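Side-chain contacts in SmhA (Serratia marcescens, PDB 7A27), which probably forms, together with its two partner proteins, the membrane pore of the tripartite alpha-pore-forming toxin Smh, of which it is one component, here in its soluble form: residues P11-L14 with M15-I19; G49-V52 with K53-Y57; D101-V104 with S105-A109; Q165-T168 with I169-N173. All coordinates share one frame; numbering follows the deposited sequence.

Interaction 1 of 4, residues P11-L14 with M15-I19; sequences PQTL and MAMHI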
ATOM      1  N   PRO A  11       7.009  19.769  -9.129  1.00 63.92           N
ATOM      2  CA  PRO A  11       6.650  18.356  -9.118  1.00 64.10           C
ATOM      3  C   PRO A  11       5.148  18.107  -9.289  1.00 64.76           C
ATOM      4  O   PRO A  11       4.752  16.983  -9.289  1.00 63.69           O
ATOM      5  CB  PRO A  11       6.991  17.846  -7.711  1.00 63.38           C
ATOM      6  CG  PRO A  11       7.789  18.958  -7.062  1.00 64.76           C
ATOM      7  CD  PRO A  11       7.485  20.226  -7.825  1.00 64.79           C
ATOM      8  N   GLN A  12       4.352  19.169  -9.350  1.00 68.91           N
ATOM      9  CA  GLN A  12       2.873  19.079  -9.438  1.00 70.76           C
ATOM     10  C   GLN A  12       2.405  18.246  -8.248  1.00 69.75           C
ATOM     11  O   GLN A  12       3.039  18.351  -7.199  1.00 70.57           O
ATOM     12  CB  GLN A  12       2.499  18.591 -10.843  1.00 71.54           C
ATOM     13  CG  GLN A  12       3.202  19.438 -11.894  1.00 72.52           C
ATOM     14  CD  GLN A  12       2.479  19.576 -13.197  1.00 72.28           C
ATOM     15  OE1 GLN A  12       1.299  19.305 -13.304  1.00 72.49           O
ATOM     16  NE2 GLN A  12       3.211  20.029 -14.194  1.00 75.59           N
ATOM     17  N   THR A  13       1.389  17.405  -8.404  1.00 70.16           N
ATOM     18  CA  THR A  13       0.829  16.620  -7.268  1.00 70.11           C
ATOM     19  C   THR A  13       1.602  15.313  -7.064  1.00 69.84           C
ATOM     20  O   THR A  13       1.043  14.446  -6.397  1.00 71.87           O
ATOM     21  CB  THR A  13      -0.672  16.350  -7.453  1.00 69.95           C
ATOM     22  OG1 THR A  13      -0.854  15.487  -8.578  1.00 69.22           O
ATOM     23  CG2 THR A  13      -1.469  17.624  -7.627  1.00 70.92           C
ATOM     24  N   LEU A  14       2.836  15.168  -7.572  1.00 68.98           N
ATOM     25  CA  LEU A  14       3.652  13.936  -7.374  1.00 67.36           C
ATOM     26  C   LEU A  14       3.869  13.643  -5.884  1.00 67.75           C
ATOM     27  O   LEU A  14       3.785  12.456  -5.516  1.00 65.88           O
ATOM     28  CB  LEU A  14       5.012  14.062  -8.069  1.00 67.30           C
ATOM     29  CG  LEU A  14       5.040  13.819  -9.579  1.00 66.22           C
ATOM     30  CD1 LEU A  14       6.433  14.032 -10.120  1.00 66.67           C
ATOM     31  CD2 LEU A  14       4.589  12.407  -9.935  1.00 65.46           C
ATOM     32  N   MET A  15       4.162  14.655  -5.064  1.00 69.01           N
ATOM     33  CA  MET A  15       4.486  14.432  -3.631  1.00 69.33           C
ATOM     34  C   MET A  15       3.292  13.758  -2.960  1.00 68.83           C
ATOM     35  O   MET A  15       3.474  12.672  -2.395  1.00 68.28           O
ATOM     36  CB  MET A  15       4.848  15.728  -2.905  1.00 70.39           C
ATOM     37  CG  MET A  15       5.337  15.476  -1.495  1.00 71.73           C
ATOM     38  SD  MET A  15       6.089  16.911  -0.701  1.00 75.06           S
ATOM     39  CE  MET A  15       5.959  16.445   1.023  1.00 76.66           C
ATOM     40  N   ALA A  16       2.113  14.369  -3.070  1.00 69.50           N
ATOM     41  CA  ALA A  16       0.858  13.863  -2.476  1.00 70.40           C
ATOM     42  C   ALA A  16       0.510  12.501  -3.093  1.00 70.46           C
ATOM     43  O   ALA A  16       0.129  11.579  -2.370  1.00 70.22           O
ATOM     44  CB  ALA A  16      -0.244  14.863  -2.694  1.00 71.22           C
ATOM     45  N   MET A  17       0.631  12.383  -4.405  1.00 70.79           N
ATOM     46  CA  MET A  17       0.279  11.159  -5.151  1.00 71.49           C
ATOM     47  C   MET A  17       1.119   9.994  -4.634  1.00 70.20           C
ATOM     48  O   MET A  17       0.540   8.926  -4.476  1.00 72.70           O
ATOM     49  CB  MET A  17       0.483  11.348  -6.655  1.00 73.50           C
ATOM     50  CG  MET A  17      -0.186  10.278  -7.489  1.00 74.94           C
ATOM     51  SD  MET A  17      -0.788  10.950  -9.001  1.00 80.80           S
ATOM     52  CE  MET A  17      -2.235  11.808  -8.375  1.00 82.10           C
ATOM     53  N   HIS A  18       2.412  10.194  -4.352  1.00 67.12           N
ATOM     54  CA  HIS A  18       3.322   9.140  -3.821  1.00 65.33           C
ATOM     55  C   HIS A  18       2.911   8.802  -2.384  1.00 64.79           C
ATOM     56  O   HIS A  18       2.908   7.607  -2.043  1.00 66.70           O
ATOM     57  CB  HIS A  18       4.801   9.540  -3.927  1.00 66.17           C
ATOM     58  CG  HIS A  18       5.444   9.268  -5.249  1.00 65.75           C
ATOM     59  ND1 HIS A  18       5.485  10.188  -6.255  1.00 64.75           N
ATOM     60  CD2 HIS A  18       6.088   8.179  -5.733  1.00 66.39           C
ATOM     61  CE1 HIS A  18       6.132   9.675  -7.295  1.00 65.92           C
ATOM     62  NE2 HIS A  18       6.536   8.458  -6.997  1.00 65.31           N
ATOM     63  N   ILE A  19       2.559   9.799  -1.582  1.00 63.40           N
ATOM     64  CA  ILE A  19       2.082   9.602  -0.182  1.00 63.18           C
ATOM     65  C   ILE A  19       0.792   8.753  -0.196  1.00 64.27           C
ATOM     66  O   ILE A  19       0.710   7.806   0.590  1.00 62.44           O
ATOM     67  CB  ILE A  19       1.931  10.971   0.517  1.00 61.20           C
ATOM     68  CG1 ILE A  19       3.303  11.627   0.716  1.00 61.56           C
ATOM     69  CG2 ILE A  19       1.157  10.850   1.819  1.00 61.50           C
ATOM     70  CD1 ILE A  19       3.262  13.033   1.267  1.00 63.01           C
TER
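The start of helix 14-37, entered through a type II' beta turn from P11 to L14, shows how a first-turn carbonyl can be gripped by one residue twice. L14 O accepts from both the backbone and the ring of H18, four residues on. H18 N lies 2.9 Å from L14 O in the ordinary helical bond, and H18 ND1 stands at the same 2.9 Å from L14 O. The two donors come from opposite faces of the carbonyl plane, the ring nitrogen well above it and not on a lone pair. L14 O sits at the ring edge, only 7° out of the ring plane. This is possible because CG of H18 is anti to its own carbonyl carbon (chi1 -84°), which turns the ring back toward the helix start. The bond fixes the rotation of the ring and requires ND1 to carry a proton. The L14 side chain runs beside that of H18, pointing the same way, with L14 CD2 4.1 Å from H18 CE1. Outside the turn, Y80 meets the H18 ring edge-to-face and F345 of helix 325-358 also packs against it, so the imidazole is buried among aromatic rings. On another side of the helix M17 N donates to T13 O at 2.9 Å, while M17, bent at chi2 and chi3, brings CE to 3.9 Å from T13 OG1. T13 occupies the N-cap position but makes no side-chain capping bond; separately, its backbone N donates to E304 OE1. A beta turn that delivers the chain into the first i to i+4 bonds is one way a helix N-terminus begins, here in a bundle of long helices.

Interaction 2 of 4, residues G49-V52 with K53-Y57; sequences GLTV and KIKAY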
ATOM      1  N   GLY A  49     -13.895 -32.711   1.206  1.00101.93           N
ATOM      2  CA  GLY A  49     -14.238 -31.814   0.079  1.00 99.95           C
ATOM      3  C   GLY A  49     -13.961 -30.341   0.361  1.00 96.32           C
ATOM      4  O   GLY A  49     -13.455 -29.663  -0.555  1.00 94.13           O
ATOM      5  N   LEU A  50     -14.312 -29.855   1.562  1.00 93.40           N
ATOM      6  CA  LEU A  50     -14.145 -28.436   1.989  1.00 89.29           C
ATOM      7  C   LEU A  50     -12.711 -28.213   2.487  1.00 87.09           C
ATOM      8  O   LEU A  50     -12.177 -27.118   2.253  1.00 85.10           O
ATOM      9  CB  LEU A  50     -15.174 -28.084   3.075  1.00 88.57           C
ATOM     10  CG  LEU A  50     -15.023 -26.697   3.709  1.00 87.20           C
ATOM     11  CD1 LEU A  50     -15.208 -25.589   2.668  1.00 86.30           C
ATOM     12  CD2 LEU A  50     -15.993 -26.503   4.864  1.00 87.10           C
ATOM     13  N   THR A  51     -12.108 -29.195   3.158  1.00 88.06           N
ATOM     14  CA  THR A  51     -10.706 -29.113   3.643  1.00 87.53           C
ATOM     15  C   THR A  51      -9.801 -28.764   2.452  1.00 87.91           C
ATOM     16  O   THR A  51      -8.998 -27.818   2.599  1.00 86.37           O
ATOM     17  CB  THR A  51     -10.268 -30.394   4.371  1.00 88.76           C
ATOM     18  OG1 THR A  51     -11.073 -30.576   5.539  1.00 88.42           O
ATOM     19  CG2 THR A  51      -8.814 -30.372   4.789  1.00 88.47           C
ATOM     20  N   VAL A  52      -9.951 -29.447   1.307  1.00 89.22           N
ATOM     21  CA  VAL A  52      -9.095 -29.218   0.097  1.00 88.78           C
ATOM     22  C   VAL A  52      -9.326 -27.808  -0.477  1.00 86.46           C
ATOM     23  O   VAL A  52      -8.351 -27.260  -1.015  1.00 84.74           O
ATOM     24  CB  VAL A  52      -9.241 -30.310  -0.988  1.00 90.67           C
ATOM     25  CG1 VAL A  52      -8.703 -31.654  -0.502  1.00 92.92           C
ATOM     26  CG2 VAL A  52     -10.656 -30.446  -1.536  1.00 91.32           C
ATOM     27  N   LYS A  53     -10.532 -27.234  -0.357  1.00 85.91           N
ATOM     28  CA  LYS A  53     -10.872 -25.901  -0.931  1.00 84.89           C
ATOM     29  C   LYS A  53     -10.209 -24.804  -0.091  1.00 82.29           C
ATOM     30  O   LYS A  53      -9.727 -23.817  -0.711  1.00 80.94           O
ATOM     31  CB  LYS A  53     -12.386 -25.685  -1.050  1.00 86.36           C
ATOM     32  CG  LYS A  53     -13.140 -26.793  -1.784  1.00 89.92           C
ATOM     33  CD  LYS A  53     -14.410 -26.414  -2.523  1.00 91.54           C
ATOM     34  CE  LYS A  53     -14.130 -25.514  -3.716  1.00 92.13           C
ATOM     35  NZ  LYS A  53     -15.167 -25.633  -4.771  1.00 94.71           N
ATOM     36  N   ILE A  54     -10.160 -24.978   1.237  1.00 80.82           N
ATOM     37  CA  ILE A  54      -9.501 -24.030   2.185  1.00 79.68           C
ATOM     38  C   ILE A  54      -7.979 -24.090   1.976  1.00 80.22           C
ATOM     39  O   ILE A  54      -7.390 -23.032   1.691  1.00 80.56           O
ATOM     40  CB  ILE A  54      -9.881 -24.316   3.653  1.00 80.07           C
ATOM     41  CG1 ILE A  54     -11.386 -24.165   3.898  1.00 80.38           C
ATOM     42  CG2 ILE A  54      -9.084 -23.423   4.599  1.00 78.31           C
ATOM     43  CD1 ILE A  54     -11.861 -24.720   5.226  1.00 80.50           C
ATOM     44  N   LYS A  55      -7.362 -25.270   2.121  1.00 81.07           N
ATOM     45  CA  LYS A  55      -5.896 -25.475   1.937  1.00 80.94           C
ATOM     46  C   LYS A  55      -5.448 -24.901   0.584  1.00 80.97           C
ATOM     47  O   LYS A  55      -4.376 -24.283   0.553  1.00 81.12           O
ATOM     48  CB  LYS A  55      -5.523 -26.958   2.017  1.00 82.52           C
ATOM     49  CG  LYS A  55      -5.505 -27.555   3.419  1.00 82.73           C
ATOM     50  CD  LYS A  55      -5.180 -29.042   3.444  1.00 85.38           C
ATOM     51  CE  LYS A  55      -5.183 -29.646   4.838  1.00 85.78           C
ATOM     52  NZ  LYS A  55      -5.096 -31.124   4.800  1.00 87.91           N
ATOM     53  N   ALA A  56      -6.226 -25.104  -0.488  1.00 81.30           N
ATOM     54  CA  ALA A  56      -5.930 -24.626  -1.863  1.00 80.70           C
ATOM     55  C   ALA A  56      -5.972 -23.100  -1.899  1.00 78.95           C
ATOM     56  O   ALA A  56      -5.076 -22.512  -2.517  1.00 77.86           O
ATOM     57  CB  ALA A  56      -6.903 -25.196  -2.864  1.00 81.69           C
ATOM     58  N   TYR A  57      -6.988 -22.495  -1.278  1.00 78.19           N
ATOM     59  CA  TYR A  57      -7.170 -21.025  -1.238  1.00 77.34           C
ATOM     60  C   TYR A  57      -6.069 -20.405  -0.378  1.00 76.99           C
ATOM     61  O   TYR A  57      -5.457 -19.412  -0.811  1.00 75.51           O
ATOM     62  CB  TYR A  57      -8.563 -20.665  -0.720  1.00 76.67           C
ATOM     63  CG  TYR A  57      -8.913 -19.192  -0.696  1.00 74.24           C
ATOM     64  CD1 TYR A  57      -8.847 -18.408  -1.840  1.00 73.94           C
ATOM     65  CD2 TYR A  57      -9.417 -18.606   0.453  1.00 72.81           C
ATOM     66  CE1 TYR A  57      -9.221 -17.076  -1.824  1.00 72.91           C
ATOM     67  CE2 TYR A  57      -9.806 -17.277   0.483  1.00 71.92           C
ATOM     68  CZ  TYR A  57      -9.710 -16.508  -0.657  1.00 71.54           C
ATOM     69  OH  TYR A  57     -10.104 -15.204  -0.611  1.00 69.87           O
TER
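Near the start of the long helix 48-96, one turn of alpha-helix illustrates how i to i+4 spacing brings side chains together in pairs. The backbone supplies the regular bonds: I54 N to L50 O, K55 N to T51 O and A56 N to V52 O, each 3.1 Å. Of these the K55 bond is the straightest, at 171°, and L50 O also receives a weak bond from K53 N.

The apolar contact faces helix 272-299, where L50 and I54 cross at a slant with L50 CG 4.0 Å from I54 CD1. L273 of that helix touches both, so the pair forms part of the seam between these two helices.

The mixed contact is that of T51 with K55. Their side chains run next to each other in the same direction, K55 extended beyond CG, so that its aliphatic part passes along the threonine methyl. T51 OG1, beside the backbone N (chi1 -63°), bonds to D47 O, which leaves the methyl, anti to that N, to meet the lysine. K55 NZ makes a weak bond to T42 O. The closest approach of the two side chains is T51 CG2 to K55 CE, 3.7 Å.

Interaction 3 of 4, residues D101-V104 with S105-A109; sequences DPQV and SQKGA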
ATOM      1  N   ASP A 101      27.964  32.133 -17.158  1.00132.74           N
ATOM      2  CA  ASP A 101      27.909  31.688 -18.574  1.00130.31           C
ATOM      3  C   ASP A 101      27.215  32.752 -19.430  1.00130.32           C
ATOM      4  O   ASP A 101      26.114  33.195 -19.112  1.00125.74           O
ATOM      5  CB  ASP A 101      27.205  30.329 -18.583  1.00127.09           C
ATOM      6  CG  ASP A 101      27.531  29.387 -19.723  1.00126.43           C
ATOM      7  OD1 ASP A 101      27.767  29.854 -20.844  1.00126.61           O
ATOM      8  OD2 ASP A 101      27.528  28.182 -19.455  1.00124.83           O
ATOM      9  N   PRO A 102      27.849  33.223 -20.535  1.00132.34           N
ATOM     10  CA  PRO A 102      27.219  34.230 -21.406  1.00130.93           C
ATOM     11  C   PRO A 102      26.054  33.703 -22.270  1.00126.18           C
ATOM     12  O   PRO A 102      25.330  34.514 -22.799  1.00122.69           O
ATOM     13  CB  PRO A 102      28.384  34.709 -22.298  1.00133.06           C
ATOM     14  CG  PRO A 102      29.370  33.548 -22.313  1.00132.76           C
ATOM     15  CD  PRO A 102      29.212  32.856 -20.972  1.00132.39           C
ATOM     16  N   GLN A 103      25.912  32.379 -22.392  1.00124.05           N
ATOM     17  CA  GLN A 103      24.853  31.669 -23.170  1.00120.75           C
ATOM     18  C   GLN A 103      23.941  30.902 -22.190  1.00116.40           C
ATOM     19  O   GLN A 103      23.285  29.911 -22.609  1.00114.29           O
ATOM     20  CB  GLN A 103      25.461  30.613 -24.110  1.00120.96           C
ATOM     21  CG  GLN A 103      26.729  30.992 -24.876  1.00122.12           C
ATOM     22  CD  GLN A 103      27.424  29.749 -25.399  1.00121.81           C
ATOM     23  OE1 GLN A 103      27.653  28.787 -24.664  1.00120.81           O
ATOM     24  NE2 GLN A 103      27.780  29.746 -26.677  1.00121.52           N
ATOM     25  N   VAL A 104      23.900  31.326 -20.923  1.00113.96           N
ATOM     26  CA  VAL A 104      23.222  30.607 -19.801  1.00108.99           C
ATOM     27  C   VAL A 104      21.788  30.208 -20.176  1.00103.69           C
ATOM     28  O   VAL A 104      21.424  29.092 -19.838  1.00101.23           O
ATOM     29  CB  VAL A 104      23.285  31.424 -18.496  1.00110.05           C
ATOM     30  CG1 VAL A 104      22.461  32.696 -18.569  1.00111.17           C
ATOM     31  CG2 VAL A 104      22.923  30.578 -17.284  1.00108.62           C
ATOM     32  N   SER A 105      21.019  31.044 -20.878  1.00102.22           N
ATOM     33  CA  SER A 105      19.591  30.774 -21.225  1.00100.52           C
ATOM     34  C   SER A 105      19.415  29.709 -22.323  1.00 98.41           C
ATOM     35  O   SER A 105      18.403  28.989 -22.270  1.00 95.78           O
ATOM     36  CB  SER A 105      18.841  32.031 -21.522  1.00100.99           C
ATOM     37  OG  SER A 105      19.628  32.930 -22.267  1.00105.33           O
ATOM     38  N   GLN A 106      20.320  29.585 -23.296  1.00100.17           N
ATOM     39  CA  GLN A 106      20.228  28.506 -24.331  1.00 99.60           C
ATOM     40  C   GLN A 106      20.570  27.152 -23.673  1.00 96.52           C
ATOM     41  O   GLN A 106      19.898  26.154 -23.998  1.00 95.77           O
ATOM     42  CB  GLN A 106      21.124  28.784 -25.547  1.00101.75           C
ATOM     43  CG  GLN A 106      20.770  27.967 -26.787  1.00102.21           C
ATOM     44  CD  GLN A 106      21.969  27.711 -27.669  1.00103.77           C
ATOM     45  OE1 GLN A 106      22.953  27.102 -27.242  1.00104.06           O
ATOM     46  NE2 GLN A 106      21.875  28.149 -28.915  1.00103.43           N
ATOM     47  N   LYS A 107      21.563  27.122 -22.781  1.00 94.45           N
ATOM     48  CA  LYS A 107      22.036  25.896 -22.073  1.00 92.99           C
ATOM     49  C   LYS A 107      20.968  25.449 -21.068  1.00 89.15           C
ATOM     50  O   LYS A 107      20.798  24.233 -20.893  1.00 86.69           O
ATOM     51  CB  LYS A 107      23.400  26.134 -21.411  1.00 96.31           C
ATOM     52  CG  LYS A 107      24.597  26.092 -22.364  1.00100.18           C
ATOM     53  CD  LYS A 107      25.943  26.420 -21.745  1.00102.97           C
ATOM     54  CE  LYS A 107      26.641  25.202 -21.162  1.00103.37           C
ATOM     55  NZ  LYS A 107      27.827  25.569 -20.356  1.00105.17           N
ATOM     56  N   GLY A 108      20.273  26.408 -20.452  1.00 87.63           N
ATOM     57  CA  GLY A 108      19.173  26.158 -19.511  1.00 85.65           C
ATOM     58  C   GLY A 108      18.010  25.496 -20.229  1.00 85.22           C
ATOM     59  O   GLY A 108      17.511  24.448 -19.736  1.00 82.67           O
ATOM     60  N   ALA A 109      17.602  26.077 -21.362  1.00 85.73           N
ATOM     61  CA  ALA A 109      16.519  25.568 -22.238  1.00 84.84           C
ATOM     62  C   ALA A 109      16.822  24.116 -22.626  1.00 82.99           C
ATOM     63  O   ALA A 109      15.938  23.273 -22.462  1.00 80.67           O
ATOM     64  CB  ALA A 109      16.365  26.461 -23.461  1.00 86.94           C
TER
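D101 OD2 accepts a salt bridge from K107 NZ at 2.8 Å. It does so through its syn lone pair, on the side of OD1, and the two side chains cross at about a right angle. K107 reaches back from the first turn of helix 104-155 because CG lies beside its backbone N (chi1 -78°) and the chain then bends at chi3 (88°), which lays K107 CD 3.3 Å from D101 OD2. The other carboxylate oxygen, D101 OD1, accepts a weak bond from Q103 N at 3.5 Å within the type I turn from D101 to V104. Q103 is the N-cap residue. Q103 O accepts K107 N at 3.3 Å and a weak bond from Q106 N, while the Q103 side chain slants across K107, with Q103 OE1 4.1 Å from K107 CD. One step on, G108 N donates to V104 O at 3.0 Å. S105 OG bonds away from this turn, to A322 O just past helix 301-321. With one oxygen of D101 weakly on the turn backbone and the other firmly on the lysine, the carboxylate bridges loop and helix; its negative charge near the helix N-terminus would probably interact favourably with the helix dipole, though K107 offsets part of it.

Interaction 4 of 4, residues Q165-T168 with I169-N173; sequences QAQT and IAELN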
ATOM      1  N   GLN A 165     -24.580 -16.702  14.517  1.00 86.99           N
ATOM      2  CA  GLN A 165     -23.183 -16.850  15.003  1.00 84.95           C
ATOM      3  C   GLN A 165     -22.220 -16.450  13.883  1.00 81.70           C
ATOM      4  O   GLN A 165     -21.214 -15.803  14.196  1.00 81.32           O
ATOM      5  CB  GLN A 165     -22.934 -18.275  15.482  1.00 85.71           C
ATOM      6  CG  GLN A 165     -23.629 -18.574  16.797  1.00 88.19           C
ATOM      7  CD  GLN A 165     -23.744 -20.051  17.083  1.00 89.93           C
ATOM      8  OE1 GLN A 165     -23.509 -20.899  16.229  1.00 90.28           O
ATOM      9  NE2 GLN A 165     -24.121 -20.372  18.307  1.00 92.69           N
ATOM     10  N   ALA A 166     -22.550 -16.787  12.634  1.00 80.31           N
ATOM     11  CA  ALA A 166     -21.740 -16.484  11.435  1.00 79.26           C
ATOM     12  C   ALA A 166     -21.784 -14.987  11.125  1.00 79.09           C
ATOM     13  O   ALA A 166     -20.739 -14.456  10.693  1.00 75.51           O
ATOM     14  CB  ALA A 166     -22.220 -17.282  10.246  1.00 80.04           C
ATOM     15  N   GLN A 167     -22.956 -14.352  11.274  1.00 81.00           N
ATOM     16  CA  GLN A 167     -23.141 -12.904  10.994  1.00 80.81           C
ATOM     17  C   GLN A 167     -22.363 -12.119  12.051  1.00 79.61           C
ATOM     18  O   GLN A 167     -21.677 -11.168  11.670  1.00 79.29           O
ATOM     19  CB  GLN A 167     -24.614 -12.512  10.986  1.00 83.77           C
ATOM     20  CG  GLN A 167     -24.915 -11.194  10.276  1.00 85.09           C
ATOM     21  CD  GLN A 167     -26.194 -10.592  10.826  1.00 89.21           C
ATOM     22  OE1 GLN A 167     -26.290 -10.309  12.025  1.00 90.36           O
ATOM     23  NE2 GLN A 167     -27.200 -10.415   9.971  1.00 91.42           N
ATOM     24  N   THR A 168     -22.449 -12.517  13.325  1.00 78.94           N
ATOM     25  CA  THR A 168     -21.714 -11.872  14.447  1.00 77.46           C
ATOM     26  C   THR A 168     -20.236 -11.793  14.063  1.00 76.66           C
ATOM     27  O   THR A 168     -19.646 -10.712  14.220  1.00 78.51           O
ATOM     28  CB  THR A 168     -21.903 -12.614  15.776  1.00 76.42           C
ATOM     29  OG1 THR A 168     -23.295 -12.600  16.092  1.00 77.62           O
ATOM     30  CG2 THR A 168     -21.135 -11.978  16.911  1.00 75.59           C
ATOM     31  N   ILE A 169     -19.687 -12.891  13.542  1.00 75.25           N
ATOM     32  CA  ILE A 169     -18.266 -12.995  13.096  1.00 73.98           C
ATOM     33  C   ILE A 169     -18.038 -12.044  11.914  1.00 73.83           C
ATOM     34  O   ILE A 169     -17.106 -11.244  11.984  1.00 71.58           O
ATOM     35  CB  ILE A 169     -17.912 -14.461  12.779  1.00 73.74           C
ATOM     36  CG1 ILE A 169     -17.812 -15.273  14.073  1.00 74.84           C
ATOM     37  CG2 ILE A 169     -16.642 -14.564  11.945  1.00 73.11           C
ATOM     38  CD1 ILE A 169     -17.727 -16.758  13.863  1.00 75.57           C
ATOM     39  N   ALA A 170     -18.869 -12.109  10.875  1.00 75.50           N
ATOM     40  CA  ALA A 170     -18.738 -11.272   9.658  1.00 74.87           C
ATOM     41  C   ALA A 170     -18.726  -9.804  10.073  1.00 74.91           C
ATOM     42  O   ALA A 170     -17.871  -9.082   9.578  1.00 75.23           O
ATOM     43  CB  ALA A 170     -19.850 -11.570   8.677  1.00 75.59           C
ATOM     44  N   GLU A 171     -19.625  -9.409  10.982  1.00 76.82           N
ATOM     45  CA  GLU A 171     -19.790  -8.013  11.467  1.00 77.92           C
ATOM     46  C   GLU A 171     -18.541  -7.590  12.236  1.00 76.60           C
ATOM     47  O   GLU A 171     -18.094  -6.465  12.019  1.00 78.12           O
ATOM     48  CB  GLU A 171     -21.079  -7.853  12.281  1.00 82.00           C
ATOM     49  CG  GLU A 171     -22.302  -7.707  11.382  1.00 84.99           C
ATOM     50  CD  GLU A 171     -23.660  -7.554  12.048  1.00 89.98           C
ATOM     51  OE1 GLU A 171     -23.852  -8.134  13.178  1.00 90.55           O
ATOM     52  OE2 GLU A 171     -24.529  -6.840  11.429  1.00 92.47           O
ATOM     53  N   LEU A 172     -17.992  -8.452  13.089  1.00 74.79           N
ATOM     54  CA  LEU A 172     -16.776  -8.146  13.889  1.00 74.47           C
ATOM     55  C   LEU A 172     -15.553  -7.978  12.977  1.00 73.93           C
ATOM     56  O   LEU A 172     -14.805  -7.022  13.204  1.00 72.77           O
ATOM     57  CB  LEU A 172     -16.572  -9.243  14.938  1.00 74.57           C
ATOM     58  CG  LEU A 172     -17.534  -9.151  16.121  1.00 76.12           C
ATOM     59  CD1 LEU A 172     -17.553 -10.435  16.947  1.00 76.49           C
ATOM     60  CD2 LEU A 172     -17.167  -7.950  16.996  1.00 76.26           C
ATOM     61  N   ASN A 173     -15.338  -8.861  11.995  1.00 74.10           N
ATOM     62  CA  ASN A 173     -14.207  -8.747  11.033  1.00 73.20           C
ATOM     63  C   ASN A 173     -14.304  -7.390  10.313  1.00 73.30           C
ATOM     64  O   ASN A 173     -13.261  -6.757  10.114  1.00 70.80           O
ATOM     65  CB  ASN A 173     -14.163  -9.910  10.041  1.00 72.44           C
ATOM     66  CG  ASN A 173     -13.756 -11.242  10.638  1.00 72.77           C
ATOM     67  OD1 ASN A 173     -12.826 -11.339  11.441  1.00 72.31           O
ATOM     68  ND2 ASN A 173     -14.422 -12.294  10.198  1.00 73.14           N
TER
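The two flat groups, the amide of Q167 and the carboxylate of E171, cross obliquely on the exposed side of helix 160-188, their planes 40° apart rather than stacked. One turn apart on this alpha-helix, they meet through oxygens: Q167 OE1 lies 3.5 Å from E171 OE1, two acceptors that cannot bond to each other. The amide oxygen has its hydrogen bond from Q164 NE2, which would probably offset some of the mutual repulsion. Beneath them E171 N donates to Q167 O at 2.8 Å, the shortest of the backbone bonds across this turn, and the glutamate CG packs over the same carbonyl oxygen.

The side chains of a second i to i+4 pair, T168 and L172, lie side by side, pointing the same way. T168 OG1 is turned back to Q164 O, whereas its methyl, anti to the backbone N, faces forward to the leucine. L172 N bonds to T168 O at 3.0 Å.

On the buried side I169 settles against A263, Y264 and L267 of helix 247-268 and against K278 of helix 272-299; I169 CG1, anti to its own carbonyl carbon (chi1 -72°), lies 3.4 Å from Q165 O. The threonine methyl meets the leucine with T168 CG2 3.9 Å from L172 CD1.

The four contacts are local samples of a long, mainly helical chain and come in series, each closing before the next opens. Interactions 1 and 3 lie at helix starts, of helices 14-37 and 104-155, while interactions 2 and 4 lie within the early turns of helices 48-96 and 160-188. None touches another. The centres of interactions 2 and 4 are about 21 Å apart, on the same side of the chain's centre; those of 1 and 3 share the opposite side, about 30 Å apart. The centre of interaction 3 is about 68 Å from those of 2 and 4, consistent with an elongated soluble toxin component. Helix 272-299 packs against 2 and 4, helix 301-321 against 1 and 3.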